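Local coordinates for protein extracellular endo-alpha-(1->5)-L-arabinanase 1 (PDB 1UV4) that cleaves internal alpha-1,5-L-arabinofuranosyl linkages in linear and sugar beet arabinans, as a secreted calcium-binding endo-acting hydrolase of plant cell-wall breakdown, at residues K52-T57 with Y85-S90; S173-P178 with G182-P187; Y197-F202 with T241-G246. One frame throughout, in Å; residues are numbered along the deposited sequence.

Contact 1: K52-T57 with Y85-S90; sequences KSIFTT and YWLYYS
F55 brings its CE2 corner over one face of the Y89 ring, with CE2 standing 3.5 Å above that plane and near its centre. The ring centroids are 4.7 Å apart and the planes meet at 56°, so this is a tilted edge-to-face pair: Y89 gives the face, and F55 gives CE2 and CZ, each 3.6 Å from Y89 CE1. The hydroxyl of Y89 is bound elsewhere, to W62 NE1, and W62 also meets F55 edge-to-face, so three aromatic side chains cluster here.

Just before F55, at the end of strand 49-54, I54 meets L87 tip to tip, its CD1 3.8 Å from L87 CD2. The other branch of the isoleucine, CG2, lies anti to the backbone N and packs against its own neighbour, 3.7 Å above the centre of the F55 ring. That joins the aliphatic and aromatic pairs into one patch. L37, on strand 37-42, touches F55, L87 and Y89, while W114 packs on both I54 and L87.

Strand 49-54 is the outermost of its four-stranded antiparallel sheet, and 84-91 is an inner strand of the next. The contact is therefore a packing of one propeller blade on the following one, with the CA atoms of I54 and L87 10.2 Å apart. No hydrogen bond passes between the two segments, so their cohesion is van der Waals and aromatic, in a mostly buried patch where W62 satisfies the polar end of Y89.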
loop_
_atom_site.group_PDB
_atom_site.type_symbol
_atom_site.label_atom_id
_atom_site.label_comp_id
_atom_site.label_asym_id
_atom_site.label_seq_id
_atom_site.Cartn_x
_atom_site.Cartn_y
_atom_site.Cartn_z
ATOM N N LYS A 52 -10.341 -13.156 12.499
ATOM C CA LYS A 52 -11.323 -13.277 11.432
ATOM C C LYS A 52 -11.061 -12.230 10.369
ATOM O O LYS A 52 -10.866 -11.076 10.651
ATOM C CB LYS A 52 -12.769 -13.181 11.915
ATOM C CG LYS A 52 -13.770 -13.739 10.854
ATOM C CD LYS A 52 -15.141 -14.039 11.422
ATOM C CE LYS A 52 -16.066 -14.648 10.384
ATOM N NZ LYS A 52 -17.406 -14.891 11.000
ATOM N N SER A 53 -11.099 -12.652 9.130
ATOM C CA SER A 53 -10.853 -11.761 8.008
ATOM C C SER A 53 -11.990 -10.774 7.839
ATOM O O SER A 53 -13.087 -11.010 8.312
ATOM C CB SER A 53 -10.711 -12.567 6.717
ATOM O OG SER A 53 -9.550 -13.382 6.766
ATOM N N ILE A 54 -11.709 -9.682 7.149
ATOM C CA ILE A 54 -12.675 -8.705 6.693
ATOM C C ILE A 54 -13.167 -9.190 5.329
ATOM O O ILE A 54 -12.379 -9.670 4.558
ATOM C CB ILE A 54 -12.046 -7.295 6.669
ATOM C CG1 ILE A 54 -11.702 -6.873 8.115
ATOM C CG2 ILE A 54 -13.030 -6.314 6.062
ATOM C CD1 ILE A 54 -10.851 -5.653 8.223
ATOM N N PHE A 55 -14.475 -9.060 5.055
ATOM C CA PHE A 55 -15.073 -9.518 3.805
ATOM C C PHE A 55 -14.966 -11.051 3.691
ATOM O O PHE A 55 -14.726 -11.578 2.611
ATOM C CB PHE A 55 -14.519 -8.833 2.567
ATOM C CG PHE A 55 -14.563 -7.309 2.615
ATOM C CD1 PHE A 55 -15.670 -6.629 3.087
ATOM C CD2 PHE A 55 -13.475 -6.564 2.194
ATOM C CE1 PHE A 55 -15.680 -5.247 3.141
ATOM C CE2 PHE A 55 -13.499 -5.196 2.268
ATOM C CZ PHE A 55 -14.594 -4.537 2.720
ATOM N N THR A 56 -15.238 -11.774 4.780
ATOM C CA THR A 56 -15.457 -13.219 4.639
ATOM C C THR A 56 -16.654 -13.464 3.709
ATOM O O THR A 56 -16.735 -14.511 3.085
ATOM C CB THR A 56 -15.689 -13.914 6.004
ATOM O OG1 THR A 56 -16.731 -13.275 6.755
ATOM C CG2 THR A 56 -14.414 -13.854 6.825
ATOM N N THR A 57 -17.556 -12.481 3.574
ATOM C CA THR A 57 -18.612 -12.469 2.572
ATOM C C THR A 57 -18.298 -11.380 1.582
ATOM O O THR A 57 -18.060 -10.245 1.993
ATOM C CB THR A 57 -19.977 -12.213 3.202
ATOM O OG1 THR A 57 -20.239 -13.253 4.139
ATOM C CG2 THR A 57 -21.101 -12.276 2.164
ATOM N N TYR A 85 -12.234 4.942 11.191
ATOM C CA TYR A 85 -11.263 4.220 10.395
ATOM C C TYR A 85 -11.753 4.126 8.970
ATOM O O TYR A 85 -12.926 3.844 8.736
ATOM C CB TYR A 85 -11.098 2.798 10.934
ATOM C CG TYR A 85 -10.544 2.698 12.316
ATOM C CD1 TYR A 85 -9.193 2.881 12.552
ATOM C CD2 TYR A 85 -11.350 2.345 13.398
ATOM C CE1 TYR A 85 -8.660 2.763 13.795
ATOM C CE2 TYR A 85 -10.831 2.254 14.676
ATOM C CZ TYR A 85 -9.469 2.438 14.872
ATOM O OH TYR A 85 -8.904 2.324 16.114
ATOM N N TRP A 86 -10.847 4.361 8.037
ATOM C CA TRP A 86 -11.108 4.260 6.600
ATOM C C TRP A 86 -10.181 3.197 6.054
ATOM O O TRP A 86 -8.954 3.304 6.160
ATOM C CB TRP A 86 -10.879 5.599 5.911
ATOM C CG TRP A 86 -11.636 6.685 6.572
ATOM C CD1 TRP A 86 -11.209 7.510 7.561
ATOM C CD2 TRP A 86 -12.981 7.033 6.310
ATOM N NE1 TRP A 86 -12.212 8.388 7.912
ATOM C CE2 TRP A 86 -13.327 8.094 7.164
ATOM C CE3 TRP A 86 -13.948 6.534 5.430
ATOM C CZ2 TRP A 86 -14.577 8.675 7.133
ATOM C CZ3 TRP A 86 -15.192 7.088 5.417
ATOM C CH2 TRP A 86 -15.495 8.164 6.252
ATOM N N LEU A 87 -10.782 2.212 5.426
ATOM C CA LEU A 87 -10.128 1.045 4.913
ATOM C C LEU A 87 -10.296 1.013 3.396
ATOM O O LEU A 87 -11.414 0.775 2.922
ATOM C CB LEU A 87 -10.746 -0.241 5.552
ATOM C CG LEU A 87 -10.222 -1.589 5.037
ATOM C CD1 LEU A 87 -8.726 -1.694 5.268
ATOM C CD2 LEU A 87 -10.927 -2.768 5.690
ATOM N N TYR A 88 -9.235 1.359 2.658
ATOM C CA TYR A 88 -9.238 1.243 1.203
ATOM C C TYR A 88 -8.680 -0.158 0.883
ATOM O O TYR A 88 -7.793 -0.666 1.584
ATOM C CB TYR A 88 -8.399 2.328 0.540
ATOM C CG TYR A 88 -8.997 3.715 0.680
ATOM C CD1 TYR A 88 -8.760 4.494 1.797
ATOM C CD2 TYR A 88 -9.802 4.251 -0.296
ATOM C CE1 TYR A 88 -9.314 5.749 1.940
ATOM C CE2 TYR A 88 -10.332 5.524 -0.165
ATOM C CZ TYR A 88 -10.126 6.253 0.964
ATOM O OH TYR A 88 -10.661 7.484 1.077
ATOM N N TYR A 89 -9.134 -0.787 -0.185
ATOM C CA TYR A 89 -8.676 -2.140 -0.517
ATOM C C TYR A 89 -8.869 -2.351 -2.025
ATOM O O TYR A 89 -9.592 -1.595 -2.670
ATOM C CB TYR A 89 -9.431 -3.187 0.324
ATOM C CG TYR A 89 -10.893 -3.144 0.034
ATOM C CD1 TYR A 89 -11.734 -2.273 0.712
ATOM C CD2 TYR A 89 -11.440 -3.910 -0.978
ATOM C CE1 TYR A 89 -13.061 -2.181 0.396
ATOM C CE2 TYR A 89 -12.725 -3.835 -1.298
ATOM C CZ TYR A 89 -13.573 -2.966 -0.619
ATOM O OH TYR A 89 -14.924 -2.893 -0.951
ATOM N N SER A 90 -8.318 -3.448 -2.544
ATOM C CA SER A 90 -8.299 -3.699 -3.984
ATOM C C SER A 90 -9.094 -4.958 -4.314
ATOM O O SER A 90 -8.986 -5.988 -3.624
ATOM C CB SER A 90 -6.866 -3.925 -4.524
ATOM O OG SER A 90 -5.942 -3.052 -3.932
#

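Contact 2: S173-P178 with G182-P187; sequences SIAARP and GALEAP. With EDO (1,2-ethanediol), chain F.
R177 and G182 close the connection between strands 170-175 and 184-192 with a backbone hydrogen bond, G182 N to R177 O, 2.9 Å long. A second polar link uses the arginine side chain. R177 NH1 donates to A183 O over 2.9 Å at an N-H...O angle of 162°, and the oxygen lies almost in the guanidinium plane, at its edge, while the donor sits 29° off the plane of the carbonyl. A bend at chi3 (77°) turns the end of the arginine back onto this oxygen. The guanidinium has a further partner in F202, on which it makes a cation-pi contact. A183 is itself the centre of an inverse gamma turn, in which L184 N bonds to G182 O, so the guanidinium grips the turn at its middle residue.

Apolar packing accompanies these bonds. R177 and L184 cross obliquely, with the arginine CD 3.9 Å from L184 CB. L184 then spreads its two branches along the other segment: its CD1 reaches A175 CB at 3.7 Å, and its CD2 lies beside R177 N and CG. A175 also belongs to a classic beta bulge, since it and I174 both face I155.

At the far end, S173 OG shares a 2.8 Å hydrogen bond with O1 of a 1,2-ethanediol, probably from the crystallisation liquor; K156 NZ bonds to both.

This is the passage from one propeller blade to the next, and it leads directly into E185, the inferred proton donor. Two bonds to backbone oxygens, with leucine and arginine methylenes packed beside them, hold the turn's shape immediately before that residue, which is consistent with a fixed path for the chain entering the active site.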
loop_
_atom_site.group_PDB
_atom_site.type_symbol
_atom_site.label_atom_id
_atom_site.label_comp_id
_atom_site.label_asym_id
_atom_site.label_seq_id
_atom_site.Cartn_x
_atom_site.Cartn_y
_atom_site.Cartn_z
ATOM N N SER A 173 -0.208 11.862 -12.344
ATOM C CA SER A 173 0.832 10.835 -12.454
ATOM C C SER A 173 2.036 11.228 -11.634
ATOM O O SER A 173 2.552 12.313 -11.779
ATOM C CB SER A 173 1.243 10.663 -13.908
ATOM O OG SER A 173 0.134 10.252 -14.670
ATOM N N ILE A 174 2.481 10.330 -10.744
ATOM C CA ILE A 174 3.593 10.674 -9.837
ATOM C C ILE A 174 4.796 9.733 -9.829
ATOM O O ILE A 174 5.867 10.125 -9.352
ATOM C CB ILE A 174 3.093 10.921 -8.383
ATOM C CG1 ILE A 174 2.404 9.715 -7.788
ATOM C CG2 ILE A 174 2.214 12.176 -8.328
ATOM C CD1 ILE A 174 2.080 9.878 -6.298
ATOM N N ALA A 175 4.669 8.518 -10.389
ATOM C CA ALA A 175 5.843 7.656 -10.577
ATOM C C ALA A 175 5.574 6.673 -11.674
ATOM O O ALA A 175 4.454 6.218 -11.843
ATOM C CB ALA A 175 6.285 6.904 -9.274
ATOM N N ALA A 176 6.611 6.395 -12.460
ATOM C CA ALA A 176 6.494 5.450 -13.586
ATOM C C ALA A 176 7.855 4.810 -13.840
ATOM O O ALA A 176 8.896 5.358 -13.491
ATOM C CB ALA A 176 6.032 6.215 -14.819
ATOM N N ARG A 177 7.866 3.660 -14.521
ATOM C CA ARG A 177 9.096 3.062 -15.007
ATOM C C ARG A 177 8.952 2.733 -16.486
ATOM O O ARG A 177 8.870 1.577 -16.864
ATOM C CB ARG A 177 9.492 1.824 -14.235
ATOM C CG ARG A 177 9.711 2.068 -12.736
ATOM C CD ARG A 177 10.180 0.826 -12.057
ATOM N NE ARG A 177 11.576 0.548 -12.285
ATOM C CZ ARG A 177 12.148 -0.623 -12.066
ATOM N NH1 ARG A 177 11.423 -1.663 -11.654
ATOM N NH2 ARG A 177 13.448 -0.772 -12.280
ATOM N N PRO A 178 8.971 3.777 -17.318
ATOM C CA PRO A 178 8.676 3.627 -18.762
ATOM C C PRO A 178 9.630 2.690 -19.477
ATOM O O PRO A 178 9.194 2.068 -20.482
ATOM C CB PRO A 178 8.795 5.058 -19.291
ATOM C CG PRO A 178 9.537 5.814 -18.250
ATOM C CD PRO A 178 9.241 5.182 -16.963
ATOM N N GLY A 182 7.127 -0.725 -16.615
ATOM C CA GLY A 182 6.191 -0.223 -15.629
ATOM C C GLY A 182 6.221 -1.002 -14.341
ATOM O O GLY A 182 5.272 -0.981 -13.586
ATOM N N ALA A 183 7.350 -1.635 -14.021
ATOM C CA ALA A 183 7.396 -2.544 -12.897
ATOM C C ALA A 183 7.578 -1.826 -11.573
ATOM O O ALA A 183 8.639 -1.865 -10.934
ATOM C CB ALA A 183 8.458 -3.600 -13.123
ATOM N N LEU A 184 6.524 -1.144 -11.158
ATOM C CA LEU A 184 6.454 -0.537 -9.844
ATOM C C LEU A 184 5.003 -0.556 -9.339
ATOM O O LEU A 184 4.075 -0.699 -10.139
ATOM C CB LEU A 184 7.005 0.885 -9.830
ATOM C CG LEU A 184 6.096 2.005 -10.352
ATOM C CD1 LEU A 184 6.770 3.354 -10.103
ATOM C CD2 LEU A 184 5.793 1.814 -11.766
ATOM N N GLU A 185 4.853 -0.495 -8.022
ATOM C CA GLU A 185 3.558 -0.641 -7.366
ATOM C C GLU A 185 3.588 -0.076 -5.966
ATOM O O GLU A 185 4.611 0.331 -5.464
ATOM C CB GLU A 185 3.168 -2.132 -7.300
ATOM C CG GLU A 185 4.081 -2.971 -6.407
ATOM C CD GLU A 185 3.538 -4.355 -6.013
ATOM O OE1 GLU A 185 3.632 -5.261 -6.845
ATOM O OE2 GLU A 185 3.083 -4.596 -4.847
ATOM N N ALA A 186 2.426 -0.075 -5.343
ATOM C CA ALA A 186 2.364 -0.025 -3.863
ATOM C C ALA A 186 2.924 1.276 -3.327
ATOM O O ALA A 186 3.789 1.296 -2.493
ATOM C CB ALA A 186 3.068 -1.227 -3.249
ATOM N N PRO A 187 2.331 2.382 -3.705
ATOM C CA PRO A 187 2.811 3.640 -3.138
ATOM C C PRO A 187 2.513 3.811 -1.644
ATOM O O PRO A 187 1.544 3.324 -1.109
ATOM C CB PRO A 187 2.044 4.678 -3.942
ATOM C CG PRO A 187 0.751 4.007 -4.240
ATOM C CD PRO A 187 1.168 2.577 -4.586
HETATM C C1 EDO F . -3.066 11.479 -15.640
HETATM O O1 EDO F . -1.822 12.074 -15.329
HETATM C C2 EDO F . -3.137 10.112 -15.008
HETATM O O2 EDO F . -2.944 9.136 -16.001
#

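Contact 3: Y197-F202 with T241-G246; sequences YLMVSF and TILDSG. With EDO (1,2-ethanediol), chain E.
M199 and F202 supply the apolar contacts from strand 195-203, each to a different residue of 241-246. The methionine is extended, with chi2 and chi3 both near 180°, which carries M199 CE out to L243 CD2 at 4.3 Å. F202 CD2 lies 4.2 Å from I242 CD1, the methyl approaching the ring obliquely. Both contacts are loose and the segments bury only 105 Å² between them, consistent with strand 212-220 lying between the two strands in the sheet. The chain turns a corner at L243, and a classic beta bulge at L243 and D244 lies opposite strand 212-220.

Polar bonds gather on D244, beyond the apolar pairs. D244 OD1 accepts from G246 N at 2.9 Å, nearly along the C-O axis, which forms an Asx turn. A 1,2-ethanediol, probably from the crystallisation liquor, spans the carboxylate, its O2 donating to D244 OD1 at 2.8 Å and its O1 to D244 OD2 at 2.6 Å. Y293 OH bonds to OD2 as well.

With no hydrogen bond between the segments, the dispersion contacts give little directional hold across the blade, whereas several directional bonds, one of them closing the Asx turn, fix the D244 carboxylate.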
loop_
_atom_site.group_PDB
_atom_site.type_symbol
_atom_site.label_atom_id
_atom_site.label_comp_id
_atom_site.label_asym_id
_atom_site.label_seq_id
_atom_site.Cartn_x
_atom_site.Cartn_y
_atom_site.Cartn_z
ATOM N N TYR A 197 7.064 12.959 0.518
ATOM C CA TYR A 197 7.874 11.787 0.211
ATOM C C TYR A 197 7.029 10.678 -0.341
ATOM O O TYR A 197 5.994 10.348 0.253
ATOM C CB TYR A 197 8.620 11.264 1.448
ATOM C CG TYR A 197 9.651 12.235 1.971
ATOM C CD1 TYR A 197 10.973 12.236 1.493
ATOM C CD2 TYR A 197 9.300 13.192 2.926
ATOM C CE1 TYR A 197 11.901 13.157 1.956
ATOM C CE2 TYR A 197 10.246 14.147 3.392
ATOM C CZ TYR A 197 11.541 14.115 2.917
ATOM O OH TYR A 197 12.475 15.022 3.372
ATOM N N LEU A 198 7.456 10.119 -1.458
ATOM C CA LEU A 198 6.814 8.966 -2.092
ATOM C C LEU A 198 7.773 7.776 -2.040
ATOM O O LEU A 198 8.912 7.882 -2.477
ATOM C CB LEU A 198 6.482 9.259 -3.521
ATOM C CG LEU A 198 5.889 8.099 -4.318
ATOM C CD1 LEU A 198 4.528 7.656 -3.804
ATOM C CD2 LEU A 198 5.769 8.513 -5.786
ATOM N N MET A 199 7.345 6.665 -1.472
ATOM C CA MET A 199 8.027 5.400 -1.614
ATOM C C MET A 199 7.188 4.478 -2.493
ATOM O O MET A 199 5.968 4.496 -2.422
ATOM C CB MET A 199 8.222 4.710 -0.279
ATOM C CG MET A 199 8.946 5.483 0.713
ATOM S SD MET A 199 9.264 4.444 2.201
ATOM C CE MET A 199 10.204 5.544 3.198
ATOM N N VAL A 200 7.851 3.709 -3.351
ATOM C CA VAL A 200 7.190 2.710 -4.168
ATOM C C VAL A 200 7.983 1.402 -4.058
ATOM O O VAL A 200 9.134 1.385 -3.637
ATOM C CB VAL A 200 7.074 3.136 -5.649
ATOM C CG1 VAL A 200 6.338 4.413 -5.767
ATOM C CG2 VAL A 200 8.441 3.261 -6.294
ATOM N N SER A 201 7.321 0.287 -4.342
ATOM C CA SER A 201 8.008 -0.972 -4.575
ATOM C C SER A 201 8.372 -1.082 -6.057
ATOM O O SER A 201 7.502 -0.928 -6.900
ATOM C CB SER A 201 7.096 -2.122 -4.161
ATOM O OG SER A 201 6.817 -2.061 -2.779
ATOM N N PHE A 202 9.643 -1.287 -6.370
ATOM C CA PHE A 202 10.069 -1.690 -7.704
ATOM C C PHE A 202 9.914 -3.211 -7.726
ATOM O O PHE A 202 10.333 -3.881 -6.780
ATOM C CB PHE A 202 11.549 -1.331 -7.957
ATOM C CG PHE A 202 11.813 0.102 -8.347
ATOM C CD1 PHE A 202 10.801 1.047 -8.439
ATOM C CD2 PHE A 202 13.115 0.492 -8.590
ATOM C CE1 PHE A 202 11.073 2.375 -8.754
ATOM C CE2 PHE A 202 13.398 1.798 -8.961
ATOM C CZ PHE A 202 12.369 2.739 -9.057
ATOM N N THR A 241 15.560 6.444 -5.190
ATOM C CA THR A 241 16.706 6.007 -4.446
ATOM C C THR A 241 16.305 4.774 -3.665
ATOM O O THR A 241 15.214 4.717 -3.149
ATOM C CB THR A 241 17.164 7.155 -3.494
ATOM O OG1 THR A 241 17.601 8.284 -4.266
ATOM C CG2 THR A 241 18.336 6.759 -2.650
ATOM N N ILE A 242 17.205 3.800 -3.563
ATOM C CA ILE A 242 16.887 2.514 -2.980
ATOM C C ILE A 242 17.145 2.577 -1.489
ATOM O O ILE A 242 18.292 2.748 -1.017
ATOM C CB ILE A 242 17.666 1.369 -3.660
ATOM C CG1 ILE A 242 17.443 1.357 -5.214
ATOM C CG2 ILE A 242 17.326 0.055 -2.986
ATOM C CD1 ILE A 242 16.038 1.376 -5.681
ATOM N N LEU A 243 16.057 2.410 -0.761
ATOM C CA LEU A 243 16.077 2.226 0.684
ATOM C C LEU A 243 16.477 0.828 1.089
ATOM O O LEU A 243 17.206 0.640 2.062
ATOM C CB LEU A 243 14.700 2.486 1.267
ATOM C CG LEU A 243 14.599 2.449 2.807
ATOM C CD1 LEU A 243 15.418 3.574 3.438
ATOM C CD2 LEU A 243 13.170 2.483 3.206
ATOM N N ASP A 244 16.019 -0.164 0.325
ATOM C CA ASP A 244 16.128 -1.550 0.784
ATOM C C ASP A 244 16.024 -2.444 -0.419
ATOM O O ASP A 244 15.052 -2.372 -1.167
ATOM C CB ASP A 244 14.956 -1.788 1.724
ATOM C CG ASP A 244 15.009 -3.096 2.512
ATOM O OD1 ASP A 244 15.777 -4.028 2.200
ATOM O OD2 ASP A 244 14.272 -3.248 3.523
ATOM N N SER A 245 17.030 -3.281 -0.599
ATOM C CA SER A 245 17.038 -4.290 -1.645
ATOM C C SER A 245 17.157 -5.701 -1.061
ATOM O O SER A 245 17.455 -6.638 -1.777
ATOM C CB SER A 245 18.149 -3.998 -2.667
ATOM O OG SER A 245 19.389 -3.955 -2.045
ATOM N N GLY A 246 16.922 -5.847 0.250
ATOM C CA GLY A 246 16.969 -7.140 0.880
ATOM C C GLY A 246 18.350 -7.456 1.393
ATOM O O GLY A 246 19.277 -6.666 1.341
HETATM C C1 EDO E . 14.604 -6.708 4.192
HETATM O O1 EDO E . 13.854 -5.574 4.610
HETATM C C2 EDO E . 15.986 -6.688 4.797
HETATM O O2 EDO E . 16.841 -5.855 4.034
#

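How the contacts relate
Contacts 2 and 3 are neighbours, their centres 11 Å apart, and meet in the sheet where strands 184-192 and 195-203 pair, through the second segment of contact 2: E185 N lies 2.9 Å from S201 O, a probable hydrogen bond. R177 belongs to the surroundings of both, its CD 3.7 Å from F202 CD1. Contact 1 lies across the propeller, on the opposite side of the chain's centre, about 25 Å and 26 Å from the other two, centre to centre. Contact 2 holds E185 itself; the F202 side chain is about 8 Å from that of E185. L87 and M199 each come within about 10 Å of a bound calcium ion.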